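PDB 5ZUU: 30-kDa cleavage and polyadenylation specificity factor 30 from Arabidopsis thaliana, which binds m6A-modified RNA through its YTH domain and, within the CPSF complex, takes part in pre-mRNA 3'-end formation and poly(A) site selection. Local coordinates for residues 62-65 with 71-74; 105-110 with 162-167; 50-53 with 58-61; 44-49 with 99-104. One frame throughout, in Å; residues are numbered along the deposited sequence.

Interaction 1 of 4, residues 62-65 with 71-74; sequences IFSV and FQGC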
# COMPACT_ATOMS: atom_id res chain seq x y z
N ILE A 62 -2.87 1.19 1.60
CA ILE A 62 -2.56 2.57 1.41
C ILE A 62 -1.40 2.93 2.31
O ILE A 62 -1.56 3.01 3.54
CB ILE A 62 -3.81 3.43 1.75
CG1 ILE A 62 -4.96 3.05 0.82
CG2 ILE A 62 -3.51 4.91 1.65
CD1 ILE A 62 -6.34 3.68 1.19
N PHE A 63 -0.24 3.23 1.72
CA PHE A 63 1.01 3.43 2.43
C PHE A 63 1.23 4.82 2.86
O PHE A 63 0.92 5.75 2.18
CB PHE A 63 2.24 3.05 1.58
CG PHE A 63 2.53 1.61 1.61
CD1 PHE A 63 1.58 0.68 1.12
CD2 PHE A 63 3.75 1.12 2.13
CE1 PHE A 63 1.85 -0.69 1.12
CE2 PHE A 63 4.01 -0.24 2.15
CZ PHE A 63 3.07 -1.15 1.65
N SER A 64 1.86 4.96 3.99
CA SER A 64 2.31 6.23 4.44
C SER A 64 3.52 6.08 5.29
O SER A 64 3.49 5.35 6.32
CB SER A 64 1.21 6.92 5.17
OG SER A 64 1.74 8.08 5.85
N VAL A 65 4.60 6.77 4.90
CA VAL A 65 5.81 6.84 5.74
C VAL A 65 5.62 7.76 6.99
O VAL A 65 5.19 8.89 6.86
CB VAL A 65 7.04 7.26 4.92
CG1 VAL A 65 8.24 7.36 5.81
CG2 VAL A 65 7.28 6.25 3.79
N PHE A 71 0.41 10.46 2.42
CA PHE A 71 0.29 9.12 1.88
C PHE A 71 1.08 9.08 0.60
O PHE A 71 1.04 10.05 -0.13
CB PHE A 71 -1.16 8.75 1.61
CG PHE A 71 -2.02 8.69 2.85
CD1 PHE A 71 -2.02 7.55 3.68
CD2 PHE A 71 -2.83 9.79 3.22
CE1 PHE A 71 -2.80 7.52 4.84
CE2 PHE A 71 -3.62 9.76 4.39
CZ PHE A 71 -3.60 8.64 5.19
N GLN A 72 1.74 7.94 0.31
CA GLN A 72 2.59 7.77 -0.85
C GLN A 72 2.01 6.84 -1.93
O GLN A 72 2.62 6.64 -3.02
CB GLN A 72 3.94 7.23 -0.44
CG GLN A 72 4.90 8.20 0.17
CD GLN A 72 4.62 8.55 1.63
OE1 GLN A 72 4.18 7.72 2.40
NE2 GLN A 72 4.85 9.78 2.00
N GLY A 73 0.87 6.23 -1.69
CA GLY A 73 0.29 5.35 -2.74
C GLY A 73 -0.49 4.20 -2.18
O GLY A 73 -0.73 4.15 -0.95
N CYS A 74 -0.87 3.30 -3.08
CA CYS A 74 -1.63 2.14 -2.75
C CYS A 74 -1.19 0.95 -3.62
O CYS A 74 -0.72 1.13 -4.74
CB CYS A 74 -3.15 2.41 -2.81
SG CYS A 74 -3.87 2.68 -4.42
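The shortest polar bond between 62-65 and 71-74 comes from a side chain: Val65 N donates to Gln72 OE1 at 2.7 Å, with an N-H...O angle of 162°. The donor stands 28° off the plane of the amide. Gln72 reaches it by a bend about CB-CG (chi2 78°), which carries the amide oxygen to the backbone of 62-65, the Gln72 side chain crossing that of Val65 at about a right angle; OE1 also lies 3.1 Å from Ser64 CA. The other end of the amide, NE2, is held by Thr68 and Glu112, so both its ends have partners and its flip is fixed. Replacing Gln72 by an alanine would probably leave Val65 N without its acceptor and the Thr68 and Glu112 oxygens without the NE2 donor.

Away from the Gln72 amide, the main chain takes over. Phe63 N donates to Gly73 O at 2.9 Å and Gln72 N to Phe63 O at 3.0 Å, so Phe63 is bound to two successive residues opposite. At the backbone angles of Gly73 a CB would jam against the preceding carbonyl; its own N is buried without a partner in the model.

On the face bearing Ile62 and Cys74, the Phe71 ring takes Ile62 CG2 obliquely against CD1 at 3.6 Å, and Ser64 CB approaches the same CD1. Leu148 and Leu152 of helix 142-154 cover this side. Phe63 points to the other face and meets Trp107 and Trp39. The nearest atom of this contact is about 4 Å from the bound RNA. These strands, 58-65 and 70-77, form an antiparallel beta hairpin in the sheet of the YTH domain.

Interaction 2 of 4, residues 105-110 with 162-167; sequences VKWLKL and AISIAA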
# COMPACT_ATOMS: atom_id res chain seq x y z
N VAL A 105 3.16 -7.69 -3.24
CA VAL A 105 2.25 -6.59 -3.48
C VAL A 105 2.46 -6.13 -4.91
O VAL A 105 3.52 -6.34 -5.46
CB VAL A 105 2.38 -5.44 -2.45
CG1 VAL A 105 2.18 -5.96 -1.08
CG2 VAL A 105 3.74 -4.76 -2.51
N LYS A 106 1.43 -5.55 -5.50
CA LYS A 106 1.49 -4.86 -6.79
C LYS A 106 1.12 -3.42 -6.55
O LYS A 106 -0.01 -3.13 -6.17
CB LYS A 106 0.51 -5.50 -7.69
CG LYS A 106 0.21 -4.81 -9.01
CD LYS A 106 -0.72 -5.77 -9.75
CE LYS A 106 -1.69 -5.11 -10.70
NZ LYS A 106 -1.06 -5.13 -12.03
N TRP A 107 2.08 -2.53 -6.80
CA TRP A 107 1.87 -1.10 -6.66
C TRP A 107 0.92 -0.59 -7.72
O TRP A 107 1.10 -0.86 -8.89
CB TRP A 107 3.21 -0.40 -6.70
CG TRP A 107 3.90 -0.58 -5.41
CD1 TRP A 107 4.86 -1.52 -5.11
CD2 TRP A 107 3.55 0.04 -4.18
NE1 TRP A 107 5.19 -1.45 -3.78
CE2 TRP A 107 4.43 -0.49 -3.19
CE3 TRP A 107 2.66 1.05 -3.83
CZ2 TRP A 107 4.41 -0.07 -1.87
CZ3 TRP A 107 2.65 1.49 -2.52
CH2 TRP A 107 3.50 0.90 -1.54
N LEU A 108 -0.17 0.02 -7.28
CA LEU A 108 -1.20 0.47 -8.21
C LEU A 108 -0.97 1.93 -8.57
O LEU A 108 -0.99 2.26 -9.74
CB LEU A 108 -2.58 0.20 -7.67
CG LEU A 108 -2.78 -1.25 -7.28
CD1 LEU A 108 -4.06 -1.34 -6.44
CD2 LEU A 108 -2.84 -2.21 -8.49
N LYS A 109 -0.70 2.77 -7.59
CA LYS A 109 -0.58 4.15 -7.74
C LYS A 109 0.42 4.66 -6.74
O LYS A 109 0.34 4.38 -5.55
CB LYS A 109 -1.92 4.82 -7.42
CG LYS A 109 -1.93 6.36 -7.47
CD LYS A 109 -1.78 6.88 -8.91
CE LYS A 109 -1.52 8.38 -8.92
NZ LYS A 109 -1.54 9.09 -10.27
N LEU A 110 1.36 5.41 -7.24
CA LEU A 110 2.36 6.08 -6.42
C LEU A 110 2.33 7.59 -6.61
O LEU A 110 2.31 8.06 -7.76
CB LEU A 110 3.73 5.53 -6.87
CG LEU A 110 3.89 4.14 -6.25
CD1 LEU A 110 4.79 3.22 -7.10
CD2 LEU A 110 4.33 4.25 -4.79
N ALA A 162 6.73 5.03 -12.39
CA ALA A 162 7.39 4.42 -13.56
C ALA A 162 8.45 3.39 -13.08
O ALA A 162 8.56 2.29 -13.63
CB ALA A 162 7.99 5.53 -14.45
N ILE A 163 9.15 3.70 -11.99
CA ILE A 163 10.08 2.71 -11.38
C ILE A 163 9.37 1.38 -11.09
O ILE A 163 9.86 0.30 -11.47
CB ILE A 163 10.78 3.27 -10.14
CG1 ILE A 163 11.75 4.39 -10.55
CG2 ILE A 163 11.58 2.18 -9.47
CD1 ILE A 163 12.30 5.17 -9.38
N SER A 164 8.19 1.48 -10.48
CA SER A 164 7.41 0.32 -10.21
C SER A 164 7.03 -0.46 -11.46
O SER A 164 7.12 -1.66 -11.47
CB SER A 164 6.11 0.73 -9.50
OG SER A 164 5.55 -0.44 -9.02
N ILE A 165 6.55 0.24 -12.47
CA ILE A 165 6.01 -0.38 -13.72
C ILE A 165 7.17 -1.13 -14.43
O ILE A 165 7.02 -2.29 -14.83
CB ILE A 165 5.35 0.68 -14.71
CG1 ILE A 165 4.12 1.39 -14.10
CG2 ILE A 165 4.90 0.06 -16.03
CD1 ILE A 165 3.03 0.45 -13.64
N ALA A 166 8.32 -0.46 -14.51
CA ALA A 166 9.55 -1.05 -15.07
C ALA A 166 9.92 -2.31 -14.29
O ALA A 166 10.06 -3.38 -14.91
CB ALA A 166 10.70 -0.05 -15.07
N ALA A 167 9.99 -2.21 -12.95
CA ALA A 167 10.42 -3.38 -12.13
C ALA A 167 9.48 -4.54 -12.29
O ALA A 167 9.93 -5.66 -12.51
CB ALA A 167 10.61 -3.04 -10.68
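Ser164 turns its hydroxyl oxygen onto carbon: OG lies 3.3 Å from Trp107 CB, and no hydrogen bond joins strand segment 105-110 to helix segment 162-167. Ser164 keeps OG opposite its backbone N (chi1 -168°); with CB already directed to the strand, this torsion sets OG against Trp107 CB. The oxygen stands obliquely to the indole, 4.0 Å from Trp107 CG. The methylene behind it is used as well, since Ser164 CB meets Leu110 CD1 at 3.7 Å. A single small side chain thus rests against both Trp107 and Leu110, and the backbones come close, with 6.7 Å between Trp107 CA and Ser164 CA.

That Trp107 and Leu110 can serve the same helix follows from a classic beta bulge. Leu108 and Lys109 both face Cys74 of strand 70-77, and the extra residue shifts the alternation of the strand, so that residues three apart both start toward the helix while Leu108 points away. Strand 103-114 is here joined to helix 159-172 near the end of the modelled chain.

The Trp107 ring does not follow its CB. It leads away from the helix, where NE1 bonds to Ser33 OG of helix 27-36 and the ring meets Phe63. Trp107 O is buried with no partner in the model. Leu110 also touches Phe30 of helix 27-36 and Ser158, just ahead of the C-terminal helix. Salt bridges lie beside the contact: Lys106 NZ with Glu168 on the helix, and Lys109 NZ with Asp157 in the loop before it.

Interaction 3 of 4, residues 50-53 with 58-61; sequences NEAF and NVIL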
# COMPACT_ATOMS: atom_id res chain seq x y z
N ASN A 50 -4.08 -11.60 6.63
CA ASN A 50 -4.48 -12.86 5.98
C ASN A 50 -6.00 -13.04 6.02
O ASN A 50 -6.61 -13.59 5.10
CB ASN A 50 -3.76 -14.10 6.57
CG ASN A 50 -2.37 -14.34 5.97
OD1 ASN A 50 -2.03 -13.78 4.94
ND2 ASN A 50 -1.55 -15.14 6.65
N GLU A 51 -6.63 -12.57 7.10
CA GLU A 51 -8.08 -12.67 7.20
C GLU A 51 -8.71 -11.82 6.09
O GLU A 51 -9.69 -12.19 5.49
CB GLU A 51 -8.52 -12.22 8.63
CG GLU A 51 -10.00 -12.47 9.02
CD GLU A 51 -11.00 -11.39 8.50
OE1 GLU A 51 -12.22 -11.68 8.39
OE2 GLU A 51 -10.59 -10.25 8.17
N ALA A 52 -8.17 -10.63 5.86
CA ALA A 52 -8.67 -9.76 4.78
C ALA A 52 -8.39 -10.41 3.42
O ALA A 52 -9.29 -10.51 2.59
CB ALA A 52 -8.03 -8.39 4.89
N PHE A 53 -7.17 -10.93 3.23
CA PHE A 53 -6.83 -11.54 1.99
C PHE A 53 -7.76 -12.67 1.66
O PHE A 53 -8.19 -12.77 0.54
CB PHE A 53 -5.37 -12.06 1.99
CG PHE A 53 -4.90 -12.54 0.65
CD1 PHE A 53 -4.38 -11.65 -0.28
CD2 PHE A 53 -4.94 -13.92 0.33
CE1 PHE A 53 -3.93 -12.12 -1.52
CE2 PHE A 53 -4.48 -14.39 -0.90
CZ PHE A 53 -3.97 -13.48 -1.82
N ASN A 58 -9.78 -8.19 -3.33
CA ASN A 58 -8.70 -7.21 -3.31
C ASN A 58 -8.55 -6.53 -1.96
O ASN A 58 -9.50 -5.93 -1.44
CB ASN A 58 -9.00 -6.09 -4.29
CG ASN A 58 -9.20 -6.58 -5.68
OD1 ASN A 58 -8.28 -6.99 -6.33
ND2 ASN A 58 -10.39 -6.43 -6.18
N VAL A 59 -7.37 -6.65 -1.41
CA VAL A 59 -6.97 -5.95 -0.25
C VAL A 59 -6.05 -4.88 -0.75
O VAL A 59 -4.99 -5.13 -1.41
CB VAL A 59 -6.25 -6.89 0.73
CG1 VAL A 59 -5.72 -6.12 1.93
CG2 VAL A 59 -7.21 -7.96 1.17
N ILE A 60 -6.51 -3.66 -0.50
CA ILE A 60 -5.81 -2.46 -0.90
C ILE A 60 -5.07 -1.84 0.30
O ILE A 60 -5.69 -1.50 1.31
CB ILE A 60 -6.77 -1.44 -1.56
CG1 ILE A 60 -7.53 -2.12 -2.71
CG2 ILE A 60 -5.98 -0.19 -2.06
CD1 ILE A 60 -6.63 -2.78 -3.76
N LEU A 61 -3.75 -1.74 0.17
CA LEU A 61 -2.85 -1.20 1.22
C LEU A 61 -2.44 0.21 0.83
O LEU A 61 -1.74 0.39 -0.14
CB LEU A 61 -1.61 -2.08 1.28
CG LEU A 61 -1.91 -3.58 1.48
CD1 LEU A 61 -0.64 -4.35 1.50
CD2 LEU A 61 -2.67 -3.84 2.79
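In the helix-to-strand connection of the YTH domain, Ala52 and Phe53 of helix 46-55 pack on Val59, near the start of strand 58-65, the strand that runs parallel to its neighbour 17-24. A short connection separates the two elements, and the helix folds back against the sheet with 6.0 Å between Phe53 CA and Val59 CA.

One methyl group carries almost all of it. Val59 sets CG1 opposite its backbone N (chi1 175°), which leaves CG2 to reach the helix. On the helix side the Ala52 methyl comes to meet it, with CB and Val59 CG2 3.8 Å apart; Arg18 and Phe20 of strand 17-24 also border the Ala52 methyl. Phe53 contributes backbone more than ring, its side chain lying at the margin of the contact and turning to Met77 and Arg80. Met77 touches Val59 too, so strand 70-77 borders the contact as well. No hydrogen bond crosses between the segments.

Val59 CG2 ends up against the peptide that links Ala52 to Phe53, 3.5 Å from Ala52 C and 3.6 Å from Phe53 N.

Interaction 4 of 4, residues 44-49 with 99-104; sequences SNEAKL and YGRNFS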
# COMPACT_ATOMS: atom_id res chain seq x y z
N SER A 44 2.55 -9.24 14.66
CA SER A 44 1.21 -9.10 15.18
C SER A 44 0.15 -8.68 14.19
O SER A 44 -1.04 -8.72 14.53
CB SER A 44 1.21 -8.02 16.27
OG SER A 44 1.65 -6.77 15.73
N ASN A 45 0.52 -8.22 13.00
CA ASN A 45 -0.45 -7.79 12.01
C ASN A 45 -0.75 -8.84 10.94
O ASN A 45 -1.65 -8.58 10.08
CB ASN A 45 0.02 -6.48 11.31
CG ASN A 45 -0.04 -5.28 12.22
OD1 ASN A 45 -0.94 -5.13 13.07
ND2 ASN A 45 0.90 -4.39 12.03
N GLU A 46 -0.03 -9.98 10.94
CA GLU A 46 -0.08 -10.86 9.80
C GLU A 46 -1.44 -11.60 9.64
O GLU A 46 -1.96 -11.79 8.51
CB GLU A 46 1.10 -11.82 9.81
CG GLU A 46 2.40 -11.07 9.73
CD GLU A 46 3.65 -11.93 9.72
OE1 GLU A 46 3.86 -12.62 10.71
OE2 GLU A 46 4.43 -11.88 8.72
N ALA A 47 -2.04 -12.00 10.77
CA ALA A 47 -3.27 -12.72 10.76
C ALA A 47 -4.41 -11.83 10.25
O ALA A 47 -5.36 -12.30 9.55
CB ALA A 47 -3.60 -13.19 12.16
N LYS A 48 -4.35 -10.57 10.61
CA LYS A 48 -5.36 -9.70 10.10
C LYS A 48 -5.27 -9.36 8.63
O LYS A 48 -6.31 -9.33 7.98
CB LYS A 48 -5.58 -8.50 10.97
CG LYS A 48 -4.83 -7.23 10.80
CD LYS A 48 -5.74 -6.19 11.47
CE LYS A 48 -4.94 -5.18 12.17
NZ LYS A 48 -5.89 -4.11 12.57
N LEU A 49 -4.06 -9.24 8.09
CA LEU A 49 -3.97 -9.13 6.66
C LEU A 49 -4.37 -10.44 6.02
O LEU A 49 -4.98 -10.38 4.98
CB LEU A 49 -2.57 -8.67 6.14
CG LEU A 49 -2.18 -7.29 6.61
CD1 LEU A 49 -0.87 -6.91 6.00
CD2 LEU A 49 -3.23 -6.22 6.31
N TYR A 99 10.53 -7.80 11.50
CA TYR A 99 9.36 -7.92 10.60
C TYR A 99 9.04 -9.37 10.32
O TYR A 99 9.84 -10.27 10.58
CB TYR A 99 9.54 -7.10 9.31
CG TYR A 99 9.75 -5.65 9.65
CD1 TYR A 99 8.87 -5.01 10.52
CD2 TYR A 99 10.87 -4.95 9.20
CE1 TYR A 99 9.10 -3.71 10.91
CE2 TYR A 99 11.09 -3.66 9.58
CZ TYR A 99 10.19 -3.05 10.43
OH TYR A 99 10.36 -1.79 10.86
N GLY A 100 7.83 -9.59 9.84
CA GLY A 100 7.35 -10.91 9.61
C GLY A 100 7.79 -11.43 8.27
O GLY A 100 8.84 -11.10 7.81
N ARG A 101 6.99 -12.27 7.67
CA ARG A 101 7.36 -12.85 6.42
C ARG A 101 7.03 -11.91 5.24
O ARG A 101 6.02 -11.17 5.26
CB ARG A 101 6.62 -14.16 6.25
CG ARG A 101 6.99 -15.21 7.29
CD ARG A 101 5.93 -16.30 7.27
NE ARG A 101 6.17 -17.20 8.39
CZ ARG A 101 6.35 -18.52 8.34
NH1 ARG A 101 6.22 -19.23 7.22
NH2 ARG A 101 6.58 -19.16 9.48
N ASN A 102 7.88 -11.94 4.21
CA ASN A 102 7.67 -11.11 3.03
C ASN A 102 6.45 -11.65 2.35
O ASN A 102 6.27 -12.86 2.30
CB ASN A 102 8.86 -11.22 2.04
CG ASN A 102 10.11 -10.53 2.52
OD1 ASN A 102 10.10 -9.73 3.45
ND2 ASN A 102 11.21 -10.78 1.80
N PHE A 103 5.62 -10.77 1.81
CA PHE A 103 4.56 -11.16 0.87
C PHE A 103 4.53 -10.24 -0.39
O PHE A 103 5.11 -9.20 -0.41
CB PHE A 103 3.20 -11.22 1.60
CG PHE A 103 2.76 -9.89 2.16
CD1 PHE A 103 3.22 -9.45 3.40
CD2 PHE A 103 1.95 -9.02 1.40
CE1 PHE A 103 2.87 -8.18 3.91
CE2 PHE A 103 1.62 -7.74 1.89
CZ PHE A 103 2.05 -7.32 3.16
N SER A 104 3.89 -10.68 -1.45
CA SER A 104 3.80 -9.90 -2.68
C SER A 104 2.80 -8.77 -2.59
O SER A 104 1.70 -8.93 -2.03
CB SER A 104 3.26 -10.74 -3.85
OG SER A 104 4.09 -11.80 -4.03
O HOH W 1 4.77 -9.93 7.03
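Glu46 and Arg101 make the tight part of this contact, which joins helix 46-55 of the YTH domain to the loop ahead of strand 103-114. Arg101 N donates to the syn lone pair of Glu46 OE2 at 2.8 Å, with an N-H...O angle of 147°, and a water donates to the same oxygen at 2.6 Å while also bonding to Arg101 O. OE2 therefore accepts two bonds and is linked, directly or through water, to both polar ends of one residue's backbone. Gly100 CA closes in to 3.2 Å from OE2, where any CB would run into the carboxylate. Extended beyond CG (chi2 -179°), Glu46 reaches from the N-terminal part of the helix to the loop. An alanine at Glu46 is likely to leave Arg101 N without this acceptor, the water bound to Arg101 O alone and this loop freer to move.

The rest is looser. Toward the interior, Leu49 CD1 only grazes Phe103 CZ at 4.1 Å, the two side chains crossing at about a right angle, with Met77 touching both. Toward solvent, the Arg101 side chain is exposed, and its NE stays 5.6 Å from Glu46 OE2. The carboxylate thus binds a peptide N-H and a water rather than the Arg101 guanidinium, and these donors probably favour its ionised form.

All four contacts involve one mixed sheet of the YTH domain. Interactions 1 and 3 share strand 58-65, 3 and 4 share helix 46-55, and 2 and 4 share strand 103-114. Along the chain, interaction 4 opens first, and interactions 3 and 1, in that order, lie between its two segments in sequence; interaction 2 follows and brings in the C-terminal helix 159-172. Centres lie between about 11 Å (3 and 4) and about 20 Å (2 and 4) apart. Cys74 ties interaction 1 to 2 through probable backbone hydrogen bonds with Leu108 and Lys109, while Leu61 packs on Phe103 between 3 and 4. Helices 46-55 and 159-172 are thereby both held to the sheet face that bears Phe63 and Trp107.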